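Local coordinates for tRNA-splicing ligase RtcB (PDB 2EPG), which probably joins RNA ends, ligating a 3'-phosphate or 2',3'-cyclic phosphate end to a 5'-hydroxyl end using GTP, with manganese as cofactor, at residues Met12-Lys16 and Tyr51-Gln55; Gly79-Pro83 and Ser99-Phe105; Ala115-Thr119 and Phe324-His329; Arg198-Ala204 and Gly251-Val256. All coordinates share one frame; numbering follows the deposited sequence.

Contact 1: Met12-Lys16 and Tyr51-Gln55; sequences MFFEK and YASLQ
Phe13 and Phe14 reach across to Tyr51 and Leu54 between backbones that stay well apart, the nearest alpha carbons, those of Phe14 and Leu54, being 10.2 Å from each other, so that side chains alone bridge the gap. The centre of the contact is the Tyr51 ring, which receives two phenylalanine edges in T-shaped fashion. Phe13 comes closer, its ring centroid 5.4 Å from that of Tyr51 and the planes 78° apart; Phe13 CE2 lies 3.7 Å from Tyr51 CD1. Phe14 stands almost perpendicular to the tyrosine, at 84°, and presents CE2 over a face of that ring, 4.2 Å from Tyr51 CE2. The two phenylalanines also pack on each other, Phe14 CD2 sitting over the centre of the Phe13 ring, which completes a three-membered aromatic cluster. Both place CG between the backbone N and the carbonyl carbon (chi1 near 60° in both), and both rings meet Tyr51. Leu54 adds one methyl, CD1, set obliquely to both phenylalanine rings and 4.1 Å from Phe13 CZ. Tyr51 is the N-cap residue of helix 52-60, and the cluster therefore joins the first modelled residues of the chain to the start of that helix. Around it, Phe14 meets Phe36 edge-to-face and touches Ile24 of strand 21-24 and Leu43 of helix 40-48, while Tyr51 leans on Leu46 and Leu54 on Ile76 of strand 76-77.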
loop_
_atom_site.group_PDB
_atom_site.type_symbol
_atom_site.label_atom_id
_atom_site.label_comp_id
_atom_site.label_asym_id
_atom_site.label_seq_id
_atom_site.Cartn_x
_atom_site.Cartn_y
_atom_site.Cartn_z
HETATM N N MSE A 12 -16.464 27.031 -7.390
HETATM C CA MSE A 12 -16.902 27.384 -6.005
HETATM C C MSE A 12 -17.768 26.268 -5.414
HETATM O O MSE A 12 -18.969 26.447 -5.203
HETATM C CB MSE A 12 -17.705 28.690 -6.028
HETATM C CG MSE A 12 -18.042 29.257 -4.649
HETATM SE SE MSE A 12 -16.657 30.407 -3.866
HETATM C CE MSE A 12 -17.589 32.110 -3.978
ATOM N N PHE A 13 -17.159 25.115 -5.150
ATOM C CA PHE A 13 -17.895 23.993 -4.588
ATOM C C PHE A 13 -17.173 23.313 -3.424
ATOM O O PHE A 13 -17.498 22.181 -3.061
ATOM C CB PHE A 13 -18.220 22.976 -5.687
ATOM C CG PHE A 13 -17.010 22.371 -6.336
ATOM C CD1 PHE A 13 -16.553 21.115 -5.946
ATOM C CD2 PHE A 13 -16.329 23.056 -7.341
ATOM C CE1 PHE A 13 -15.434 20.547 -6.548
ATOM C CE2 PHE A 13 -15.209 22.501 -7.952
ATOM C CZ PHE A 13 -14.759 21.242 -7.556
ATOM N N PHE A 14 -16.195 24.010 -2.845
ATOM C CA PHE A 14 -15.453 23.494 -1.699
ATOM C C PHE A 14 -14.795 24.602 -0.881
ATOM O O PHE A 14 -14.182 25.507 -1.441
ATOM C CB PHE A 14 -14.405 22.456 -2.145
ATOM C CG PHE A 14 -13.308 23.000 -3.025
ATOM C CD1 PHE A 14 -12.278 23.767 -2.493
ATOM C CD2 PHE A 14 -13.277 22.695 -4.380
ATOM C CE1 PHE A 14 -11.228 24.218 -3.299
ATOM C CE2 PHE A 14 -12.236 23.138 -5.197
ATOM C CZ PHE A 14 -11.208 23.900 -4.655
ATOM N N GLU A 15 -14.948 24.536 0.441
ATOM C CA GLU A 15 -14.361 25.526 1.342
ATOM C C GLU A 15 -13.180 24.933 2.120
ATOM O O GLU A 15 -13.047 23.714 2.232
ATOM C CB GLU A 15 -15.419 26.076 2.328
ATOM C CG GLU A 15 -16.082 25.061 3.294
ATOM C CD GLU A 15 -16.549 25.713 4.624
ATOM O OE1 GLU A 15 -16.462 26.962 4.749
ATOM O OE2 GLU A 15 -16.996 24.981 5.548
ATOM N N LYS A 16 -12.318 25.798 2.650
ATOM C CA LYS A 16 -11.169 25.338 3.423
ATOM C C LYS A 16 -11.560 25.299 4.894
ATOM O O LYS A 16 -12.092 26.273 5.438
ATOM C CB LYS A 16 -9.986 26.281 3.218
ATOM C CG LYS A 16 -8.679 25.818 3.847
ATOM C CD LYS A 16 -7.555 26.787 3.497
ATOM C CE LYS A 16 -6.236 26.382 4.114
ATOM N NZ LYS A 16 -5.153 27.309 3.727
ATOM N N TYR A 51 -10.799 19.543 -12.241
ATOM C CA TYR A 51 -11.230 18.906 -11.002
ATOM C C TYR A 51 -11.848 17.533 -11.245
ATOM O O TYR A 51 -12.712 17.091 -10.494
ATOM C CB TYR A 51 -12.236 19.802 -10.278
ATOM C CG TYR A 51 -11.692 21.168 -9.906
ATOM C CD1 TYR A 51 -12.335 22.333 -10.330
ATOM C CD2 TYR A 51 -10.557 21.298 -9.108
ATOM C CE1 TYR A 51 -11.864 23.596 -9.965
ATOM C CE2 TYR A 51 -10.077 22.555 -8.736
ATOM C CZ TYR A 51 -10.738 23.700 -9.169
ATOM O OH TYR A 51 -10.276 24.946 -8.805
ATOM N N ALA A 52 -11.390 16.857 -12.290
ATOM C CA ALA A 52 -11.907 15.542 -12.645
ATOM C C ALA A 52 -11.863 14.529 -11.496
ATOM O O ALA A 52 -12.864 13.870 -11.191
ATOM C CB ALA A 52 -11.141 15.005 -13.841
ATOM N N SER A 53 -10.707 14.400 -10.857
ATOM C CA SER A 53 -10.582 13.449 -9.766
ATOM C C SER A 53 -11.538 13.785 -8.625
ATOM O O SER A 53 -12.022 12.894 -7.929
ATOM C CB SER A 53 -9.131 13.402 -9.270
ATOM O OG SER A 53 -8.700 14.664 -8.794
ATOM N N LEU A 54 -11.822 15.070 -8.435
ATOM C CA LEU A 54 -12.742 15.470 -7.373
ATOM C C LEU A 54 -14.171 15.050 -7.711
ATOM O O LEU A 54 -14.939 14.664 -6.825
ATOM C CB LEU A 54 -12.683 16.978 -7.136
ATOM C CG LEU A 54 -11.362 17.559 -6.627
ATOM C CD1 LEU A 54 -11.574 19.029 -6.283
ATOM C CD2 LEU A 54 -10.885 16.802 -5.403
ATOM N N GLN A 55 -14.529 15.131 -8.991
ATOM C CA GLN A 55 -15.862 14.717 -9.425
ATOM C C GLN A 55 -15.995 13.232 -9.092
ATOM O O GLN A 55 -17.062 12.778 -8.686
ATOM C CB GLN A 55 -16.044 14.937 -10.933
ATOM C CG GLN A 55 -17.291 14.254 -11.534
ATOM C CD GLN A 55 -18.616 14.888 -11.103
ATOM O OE1 GLN A 55 -18.956 15.997 -11.527
ATOM N NE2 GLN A 55 -19.368 14.182 -10.263
#

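Contact 2: Gly79-Pro83 and Ser99-Phe105; sequences GYGFP and SPGGVGF
Phe82 lies against the backbone of Gly102, whose CA sits over the centre of the ring, 3.5 Å from the centroid and 15° off the normal, a close CH-pi contact. The ring takes this place with CG anti to its own carbonyl carbon (chi1 -76°), and the glycine backbone lets it lie directly on Gly102 CA. Farther out on the same ring, CE1 meets Ser99 OG at 3.5 Å; that hydroxyl is hydrogen-bonded to Ala281 O and takes a weak bond from Gly101 N. Residues 100-102 form a short helical turn, in which Pro100 O accepts from both Val103 N and Gly104 N. In the RtcB fold the contact joins the loop between strands 76-77 and 86-90 to the loop between strands 97-98 and 110-119, which runs on to Asp106, a predicted manganese ligand. Tyr80 takes a different first torsion, CG opposite its backbone N (chi1 -172°), and offers a ring face to the edge of Phe105. The T-shaped pair has centroids 5.6 Å apart, with Phe105 CE1 4.0 Å from Tyr80 CD2. The carbonyl oxygens of Tyr80 and Phe82 both accept from Lys357 NZ, and Phe105 packs on His254 and Cys257 of helix 250-265.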
loop_
_atom_site.group_PDB
_atom_site.type_symbol
_atom_site.label_atom_id
_atom_site.label_comp_id
_atom_site.label_asym_id
_atom_site.label_seq_id
_atom_site.Cartn_x
_atom_site.Cartn_y
_atom_site.Cartn_z
ATOM N N GLY A 79 -8.984 7.755 -11.639
ATOM C CA GLY A 79 -8.887 6.319 -11.441
ATOM C C GLY A 79 -10.112 5.590 -11.967
ATOM O O GLY A 79 -10.959 6.180 -12.629
ATOM N N TYR A 80 -10.202 4.299 -11.677
ATOM C CA TYR A 80 -11.332 3.489 -12.111
ATOM C C TYR A 80 -12.475 3.620 -11.096
ATOM O O TYR A 80 -12.458 2.987 -10.038
ATOM C CB TYR A 80 -10.900 2.024 -12.219
ATOM C CG TYR A 80 -11.937 1.119 -12.844
ATOM C CD1 TYR A 80 -12.132 1.101 -14.226
ATOM C CD2 TYR A 80 -12.742 0.295 -12.051
ATOM C CE1 TYR A 80 -13.104 0.284 -14.808
ATOM C CE2 TYR A 80 -13.719 -0.524 -12.619
ATOM C CZ TYR A 80 -13.895 -0.525 -13.999
ATOM O OH TYR A 80 -14.854 -1.333 -14.570
ATOM N N GLY A 81 -13.469 4.437 -11.420
ATOM C CA GLY A 81 -14.591 4.629 -10.509
ATOM C C GLY A 81 -14.183 5.532 -9.357
ATOM O O GLY A 81 -14.517 6.718 -9.344
ATOM N N PHE A 82 -13.476 4.964 -8.381
ATOM C CA PHE A 82 -12.989 5.734 -7.235
ATOM C C PHE A 82 -11.709 6.421 -7.685
ATOM O O PHE A 82 -11.001 5.907 -8.562
ATOM C CB PHE A 82 -12.624 4.817 -6.058
ATOM C CG PHE A 82 -13.806 4.273 -5.297
ATOM C CD1 PHE A 82 -14.818 3.581 -5.945
ATOM C CD2 PHE A 82 -13.891 4.441 -3.915
ATOM C CE1 PHE A 82 -15.897 3.065 -5.228
ATOM C CE2 PHE A 82 -14.970 3.927 -3.191
ATOM C CZ PHE A 82 -15.968 3.243 -3.844
ATOM N N PRO A 83 -11.390 7.595 -7.111
ATOM C CA PRO A 83 -10.143 8.247 -7.531
ATOM C C PRO A 83 -8.952 7.569 -6.861
ATOM O O PRO A 83 -9.097 6.921 -5.823
ATOM C CB PRO A 83 -10.317 9.682 -7.043
ATOM C CG PRO A 83 -11.137 9.497 -5.787
ATOM C CD PRO A 83 -12.183 8.498 -6.256
ATOM N N SER A 99 -16.807 -2.055 -3.113
ATOM C CA SER A 99 -16.546 -1.868 -4.536
ATOM C C SER A 99 -15.130 -2.198 -4.983
ATOM O O SER A 99 -14.173 -1.585 -4.516
ATOM C CB SER A 99 -16.843 -0.436 -4.940
ATOM O OG SER A 99 -16.410 -0.233 -6.265
ATOM N N PRO A 100 -14.979 -3.165 -5.906
ATOM C CA PRO A 100 -13.647 -3.544 -6.392
ATOM C C PRO A 100 -12.891 -2.324 -6.916
ATOM O O PRO A 100 -11.673 -2.224 -6.779
ATOM C CB PRO A 100 -13.956 -4.547 -7.503
ATOM C CG PRO A 100 -15.236 -5.175 -7.051
ATOM C CD PRO A 100 -16.026 -3.993 -6.534
ATOM N N GLY A 101 -13.625 -1.395 -7.517
ATOM C CA GLY A 101 -12.995 -0.198 -8.043
ATOM C C GLY A 101 -12.468 0.682 -6.925
ATOM O O GLY A 101 -11.632 1.559 -7.159
ATOM N N GLY A 102 -12.964 0.448 -5.712
ATOM C CA GLY A 102 -12.536 1.227 -4.562
ATOM C C GLY A 102 -11.249 0.700 -3.966
ATOM O O GLY A 102 -10.663 1.316 -3.085
ATOM N N VAL A 103 -10.819 -0.460 -4.438
ATOM C CA VAL A 103 -9.594 -1.077 -3.955
ATOM C C VAL A 103 -8.531 -0.953 -5.052
ATOM O O VAL A 103 -7.368 -0.696 -4.776
ATOM C CB VAL A 103 -9.821 -2.579 -3.633
ATOM C CG1 VAL A 103 -8.490 -3.257 -3.308
ATOM C CG2 VAL A 103 -10.784 -2.731 -2.456
ATOM N N GLY A 104 -8.945 -1.122 -6.300
ATOM C CA GLY A 104 -8.003 -1.041 -7.398
ATOM C C GLY A 104 -7.685 -2.446 -7.875
ATOM O O GLY A 104 -7.844 -3.426 -7.134
ATOM N N PHE A 105 -7.215 -2.561 -9.107
ATOM C CA PHE A 105 -6.922 -3.877 -9.633
ATOM C C PHE A 105 -5.793 -4.617 -8.948
ATOM O O PHE A 105 -5.930 -5.805 -8.670
ATOM C CB PHE A 105 -6.742 -3.810 -11.155
ATOM C CG PHE A 105 -8.065 -3.838 -11.896
ATOM C CD1 PHE A 105 -8.904 -2.722 -11.892
ATOM C CD2 PHE A 105 -8.541 -5.028 -12.455
ATOM C CE1 PHE A 105 -10.206 -2.798 -12.425
ATOM C CE2 PHE A 105 -9.836 -5.114 -12.986
ATOM C CZ PHE A 105 -10.670 -4.002 -12.969
#

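Contact 3: Ala115-Thr119 and Phe324-His329; sequences ASHLT and FTPRDH
The Phe324 ring carries Leu118 on one face: CD1 stands 3.5 Å above the plane, offset toward the rim, and 3.8 Å from the centroid in a CH-pi contact. The second methyl, Leu118 CD2, lies on the same side but out past the ring edge, 3.6 Å from Phe324 CE2. Arg126 adds a cation-pi contact to Phe324. The imidazole of His117 has Arg327 O at its edge, in plane, though 3.8 Å from ND1, and the carbonyl oxygen of Asp328 also lies near that plane. His329 has the CA of Pro326 over one face, while its CB touches Leu118 CD1; its ring nitrogens bond to Leu331 N and Glu320 OE2.

Between the backbones, His117 N donates to His329 O across 2.9 Å at 163°, although the position of that oxygen is less certain. Leu118 N turns back to Ser116 OG in an ST turn, at the corner where the chain changes direction at His117; the same hydroxyl is hydrogen-bonded to Val241 O of strand 240-247. Within 324-329, Thr325 and Asp328 make a capping box at the start of helix 326-329. Asp328 OD2 accepts from Thr325 N at 3.0 Å and from Thr325 OG1, the latter coming from above the carboxylate plane, while Asp328 N returns a weak bond to Thr325 OG1.

The short helix 326-329 thus packs against the end of strand 110-119, which pairs with strands 240-247 and 332-347, and Phe319 of the long helix 288-321 touches both Leu118 and His329.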
loop_
_atom_site.group_PDB
_atom_site.type_symbol
_atom_site.label_atom_id
_atom_site.label_comp_id
_atom_site.label_asym_id
_atom_site.label_seq_id
_atom_site.Cartn_x
_atom_site.Cartn_y
_atom_site.Cartn_z
ATOM N N ALA A 115 15.361 -2.733 7.125
ATOM C CA ALA A 115 16.348 -1.824 7.697
ATOM C C ALA A 115 17.530 -2.672 8.158
ATOM O O ALA A 115 17.341 -3.641 8.889
ATOM C CB ALA A 115 15.741 -1.076 8.884
ATOM N N SER A 116 18.743 -2.311 7.756
ATOM C CA SER A 116 19.918 -3.106 8.122
ATOM C C SER A 116 20.864 -2.425 9.115
ATOM O O SER A 116 20.650 -1.270 9.494
ATOM C CB SER A 116 20.722 -3.433 6.873
ATOM O OG SER A 116 21.440 -2.280 6.460
ATOM N N HIS A 117 21.897 -3.161 9.531
ATOM C CA HIS A 117 22.926 -2.641 10.436
ATOM C C HIS A 117 24.039 -1.966 9.635
ATOM O O HIS A 117 24.923 -1.345 10.209
ATOM C CB HIS A 117 23.572 -3.767 11.248
ATOM C CG HIS A 117 22.705 -4.306 12.335
ATOM N ND1 HIS A 117 22.861 -5.578 12.845
ATOM C CD2 HIS A 117 21.694 -3.741 13.035
ATOM C CE1 HIS A 117 21.981 -5.773 13.812
ATOM N NE2 HIS A 117 21.261 -4.673 13.948
ATOM N N LEU A 118 23.992 -2.088 8.314
ATOM C CA LEU A 118 25.023 -1.525 7.447
ATOM C C LEU A 118 24.886 -0.044 7.135
ATOM O O LEU A 118 23.792 0.513 7.096
ATOM C CB LEU A 118 25.081 -2.310 6.134
ATOM C CG LEU A 118 25.479 -3.780 6.278
ATOM C CD1 LEU A 118 25.062 -4.582 5.050
ATOM C CD2 LEU A 118 26.980 -3.860 6.501
ATOM N N THR A 119 26.020 0.603 6.919
ATOM C CA THR A 119 26.024 2.015 6.599
ATOM C C THR A 119 26.459 2.121 5.149
ATOM O O THR A 119 26.994 1.163 4.586
ATOM C CB THR A 119 26.994 2.784 7.512
ATOM O OG1 THR A 119 28.344 2.370 7.247
ATOM C CG2 THR A 119 26.660 2.495 8.972
ATOM N N PHE A 324 28.013 -10.334 3.177
ATOM C CA PHE A 324 27.475 -9.803 4.419
ATOM C C PHE A 324 26.751 -10.915 5.155
ATOM O O PHE A 324 25.716 -11.399 4.689
ATOM C CB PHE A 324 26.501 -8.652 4.149
ATOM C CG PHE A 324 27.135 -7.460 3.505
ATOM C CD1 PHE A 324 26.971 -7.219 2.148
ATOM C CD2 PHE A 324 27.891 -6.571 4.253
ATOM C CE1 PHE A 324 27.548 -6.109 1.544
ATOM C CE2 PHE A 324 28.475 -5.453 3.662
ATOM C CZ PHE A 324 28.303 -5.220 2.301
ATOM N N THR A 325 27.288 -11.314 6.307
ATOM C CA THR A 325 26.679 -12.370 7.107
ATOM C C THR A 325 25.389 -11.856 7.741
ATOM O O THR A 325 25.150 -10.653 7.782
ATOM C CB THR A 325 27.608 -12.821 8.252
ATOM O OG1 THR A 325 27.858 -11.709 9.120
ATOM C CG2 THR A 325 28.943 -13.339 7.699
ATOM N N PRO A 326 24.549 -12.764 8.257
ATOM C CA PRO A 326 23.301 -12.337 8.882
ATOM C C PRO A 326 23.537 -11.324 9.990
ATOM O O PRO A 326 22.746 -10.405 10.168
ATOM C CB PRO A 326 22.711 -13.647 9.399
ATOM C CG PRO A 326 23.104 -14.605 8.333
ATOM C CD PRO A 326 24.575 -14.230 8.108
ATOM N N ARG A 327 24.626 -11.477 10.734
ATOM C CA ARG A 327 24.885 -10.524 11.800
ATOM C C ARG A 327 25.472 -9.229 11.249
ATOM O O ARG A 327 25.394 -8.193 11.894
ATOM C CB ARG A 327 25.772 -11.143 12.902
ATOM C CG ARG A 327 27.229 -11.396 12.573
ATOM C CD ARG A 327 27.803 -12.460 13.535
ATOM N NE ARG A 327 27.334 -12.282 14.914
ATOM C CZ ARG A 327 27.501 -13.170 15.898
ATOM N NH1 ARG A 327 27.031 -12.903 17.115
ATOM N NH2 ARG A 327 28.129 -14.324 15.677
ATOM N N ASP A 328 26.034 -9.277 10.044
ATOM C CA ASP A 328 26.573 -8.066 9.427
ATOM C C ASP A 328 25.410 -7.214 8.915
ATOM O O ASP A 328 25.287 -6.031 9.244
ATOM C CB ASP A 328 27.458 -8.370 8.207
ATOM C CG ASP A 328 28.847 -8.865 8.572
ATOM O OD1 ASP A 328 29.446 -8.340 9.537
ATOM O OD2 ASP A 328 29.349 -9.770 7.867
ATOM N N HIS A 329 24.560 -7.818 8.092
ATOM C CA HIS A 329 23.475 -7.050 7.505
ATOM C C HIS A 329 22.281 -6.811 8.408
ATOM O O HIS A 329 21.650 -5.772 8.311
ATOM C CB HIS A 329 23.050 -7.653 6.155
ATOM C CG HIS A 329 22.366 -8.984 6.242
ATOM N ND1 HIS A 329 21.170 -9.169 6.902
ATOM C CD2 HIS A 329 22.668 -10.178 5.674
ATOM C CE1 HIS A 329 20.762 -10.416 6.731
ATOM N NE2 HIS A 329 21.653 -11.048 5.990
#

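Contact 4: Arg198-Ala204 and Gly251-Val256; sequences RAFERGA and GLGHQV
Gln255 lays its amide over the Arg198 guanidinium, NE2 standing 3.5 Å above that plane toward its rim, with the two planes 29° apart. The other amide atom, OE1, faces the second arginine: Arg202 NH2 gives it a weak hydrogen bond of 2.8 Å, bent to 127°, at the edge of the guanidinium. Arg198 NE is also close to this oxygen, but its angle is too poor for a bond. Gln255 gets there by bending at chi2, whereas both arginines run extended from CG to NE and cross the glutamine side chain at about a right angle. NE2 is satisfied by Asp259 OD2, which would fix which way round the amide lies. Arg202 also covers Gly251, whose O lies 3.2 Å above one guanidinium face, and Arg202 NH1 comes within 3.4 Å of His254 CD2.

Beside these polar groups the helices meet closely at Ala199, Gly203 and Gly251, with Leu252 packed alongside. Gly203 CA lies 3.8 Å from Leu252 N, Ala199 CB is 3.5 Å from Gln255 CB, and Leu252 CG rests on Ala199 O. The segment axes come to 7.5 Å, running nearly antiparallel at 159°. Helix 197-203 in this way packs against the start of helix 250-265; Phe200, whose CB points away from that helix, touches Leu156 and Leu160 of helix 153-162, while Leu252 and Val256 reach helix 288-321 at Ala300, Phe303 and Ala296.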
loop_
_atom_site.group_PDB
_atom_site.type_symbol
_atom_site.label_atom_id
_atom_site.label_comp_id
_atom_site.label_asym_id
_atom_site.label_seq_id
_atom_site.Cartn_x
_atom_site.Cartn_y
_atom_site.Cartn_z
ATOM N N ARG A 198 -8.785 -19.149 -12.875
ATOM C CA ARG A 198 -7.945 -18.290 -13.686
ATOM C C ARG A 198 -7.038 -17.404 -12.824
ATOM O O ARG A 198 -5.847 -17.261 -13.113
ATOM C CB ARG A 198 -8.828 -17.433 -14.585
ATOM C CG ARG A 198 -8.077 -16.452 -15.440
ATOM C CD ARG A 198 -9.045 -15.731 -16.352
ATOM N NE ARG A 198 -8.377 -14.739 -17.186
ATOM C CZ ARG A 198 -8.967 -14.120 -18.203
ATOM N NH1 ARG A 198 -8.299 -13.224 -18.918
ATOM N NH2 ARG A 198 -10.224 -14.414 -18.513
ATOM N N ALA A 199 -7.596 -16.806 -11.774
ATOM C CA ALA A 199 -6.800 -15.951 -10.898
ATOM C C ALA A 199 -5.757 -16.794 -10.181
ATOM O O ALA A 199 -4.598 -16.419 -10.079
ATOM C CB ALA A 199 -7.704 -15.251 -9.888
ATOM N N PHE A 200 -6.173 -17.952 -9.698
ATOM C CA PHE A 200 -5.269 -18.834 -8.984
ATOM C C PHE A 200 -4.049 -19.267 -9.798
ATOM O O PHE A 200 -2.913 -19.135 -9.337
ATOM C CB PHE A 200 -6.028 -20.063 -8.496
ATOM C CG PHE A 200 -5.199 -20.986 -7.673
ATOM C CD1 PHE A 200 -4.188 -21.745 -8.260
ATOM C CD2 PHE A 200 -5.404 -21.077 -6.298
ATOM C CE1 PHE A 200 -3.391 -22.582 -7.490
ATOM C CE2 PHE A 200 -4.613 -21.911 -5.514
ATOM C CZ PHE A 200 -3.603 -22.666 -6.114
ATOM N N GLU A 201 -4.281 -19.794 -10.999
ATOM C CA GLU A 201 -3.195 -20.246 -11.866
ATOM C C GLU A 201 -2.366 -19.086 -12.412
ATOM O O GLU A 201 -1.170 -19.223 -12.643
ATOM C CB GLU A 201 -3.755 -21.053 -13.047
ATOM C CG GLU A 201 -4.429 -22.369 -12.665
ATOM C CD GLU A 201 -5.063 -23.073 -13.863
ATOM O OE1 GLU A 201 -5.688 -24.141 -13.663
ATOM O OE2 GLU A 201 -4.939 -22.562 -15.004
ATOM N N ARG A 202 -3.010 -17.942 -12.620
ATOM C CA ARG A 202 -2.338 -16.769 -13.162
ATOM C C ARG A 202 -1.314 -16.164 -12.208
ATOM O O ARG A 202 -0.279 -15.655 -12.643
ATOM C CB ARG A 202 -3.380 -15.723 -13.546
ATOM C CG ARG A 202 -2.814 -14.442 -14.108
ATOM C CD ARG A 202 -3.937 -13.481 -14.476
ATOM N NE ARG A 202 -3.427 -12.152 -14.795
ATOM C CZ ARG A 202 -4.191 -11.079 -14.966
ATOM N NH1 ARG A 202 -3.637 -9.905 -15.249
ATOM N NH2 ARG A 202 -5.510 -11.178 -14.856
ATOM N N GLY A 203 -1.595 -16.225 -10.910
ATOM C CA GLY A 203 -0.680 -15.668 -9.928
ATOM C C GLY A 203 0.165 -16.689 -9.189
ATOM O O GLY A 203 1.230 -16.352 -8.678
ATOM N N ALA A 204 -0.292 -17.935 -9.141
ATOM C CA ALA A 204 0.428 -18.999 -8.437
ATOM C C ALA A 204 1.916 -19.136 -8.785
ATOM O O ALA A 204 2.760 -19.229 -7.899
ATOM C CB ALA A 204 -0.280 -20.340 -8.657
ATOM N N GLY A 251 -0.691 -11.229 -10.955
ATOM C CA GLY A 251 -1.855 -11.492 -11.790
ATOM C C GLY A 251 -3.105 -11.958 -11.058
ATOM O O GLY A 251 -4.229 -11.773 -11.534
ATOM N N LEU A 252 -2.904 -12.566 -9.893
ATOM C CA LEU A 252 -3.996 -13.088 -9.096
ATOM C C LEU A 252 -4.961 -11.991 -8.623
ATOM O O LEU A 252 -6.186 -12.108 -8.788
ATOM C CB LEU A 252 -3.397 -13.859 -7.924
ATOM C CG LEU A 252 -4.211 -14.869 -7.132
ATOM C CD1 LEU A 252 -3.259 -15.861 -6.489
ATOM C CD2 LEU A 252 -5.046 -14.154 -6.099
ATOM N N GLY A 253 -4.414 -10.915 -8.064
ATOM C CA GLY A 253 -5.261 -9.839 -7.584
ATOM C C GLY A 253 -5.971 -9.105 -8.701
ATOM O O GLY A 253 -7.136 -8.722 -8.581
ATOM N N HIS A 254 -5.263 -8.902 -9.800
ATOM C CA HIS A 254 -5.837 -8.215 -10.943
ATOM C C HIS A 254 -7.056 -9.011 -11.444
ATOM O O HIS A 254 -8.123 -8.446 -11.687
ATOM C CB HIS A 254 -4.784 -8.107 -12.049
ATOM C CG HIS A 254 -5.181 -7.217 -13.180
ATOM N ND1 HIS A 254 -4.857 -5.878 -13.220
ATOM C CD2 HIS A 254 -5.861 -7.476 -14.322
ATOM C CE1 HIS A 254 -5.317 -5.349 -14.341
ATOM N NE2 HIS A 254 -5.931 -6.299 -15.027
ATOM N N GLN A 255 -6.889 -10.323 -11.584
ATOM C CA GLN A 255 -7.966 -11.186 -12.070
ATOM C C GLN A 255 -9.161 -11.163 -11.127
ATOM O O GLN A 255 -10.293 -11.061 -11.571
ATOM C CB GLN A 255 -7.468 -12.628 -12.245
ATOM C CG GLN A 255 -8.422 -13.532 -13.036
ATOM C CD GLN A 255 -8.731 -12.969 -14.407
ATOM O OE1 GLN A 255 -7.829 -12.712 -15.188
ATOM N NE2 GLN A 255 -10.009 -12.765 -14.698
ATOM N N VAL A 256 -8.908 -11.261 -9.822
ATOM C CA VAL A 256 -9.982 -11.222 -8.835
ATOM C C VAL A 256 -10.801 -9.934 -8.961
ATOM O O VAL A 256 -12.029 -9.938 -8.797
ATOM C CB VAL A 256 -9.420 -11.330 -7.390
ATOM C CG1 VAL A 256 -10.512 -10.976 -6.370
ATOM C CG2 VAL A 256 -8.923 -12.732 -7.139
#

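Overall arrangement
Contacts 1, 2 and 4 follow one another as touching neighbours, and contact 3 stands apart. Contact 1 touches contact 2 where Ser53 O packs on Pro83 CB, 3.7 Å away, their centres about 19 Å apart. Contact 2 in turn meets contact 4 through Phe105 CB and His254 ND1, at 3.5 Å, with centres about 18 Å apart. This junction is the part nearest the predicted manganese site: the side chain of Asp106 is about 5 Å from that of Phe105 and about 6 Å from that of His254. Contact 3 lies across the chain's centre from contacts 1 and 2, its centre about 48 Å from that of contact 1, and both it and contact 1 are remote from the predicted manganese and GMP sites.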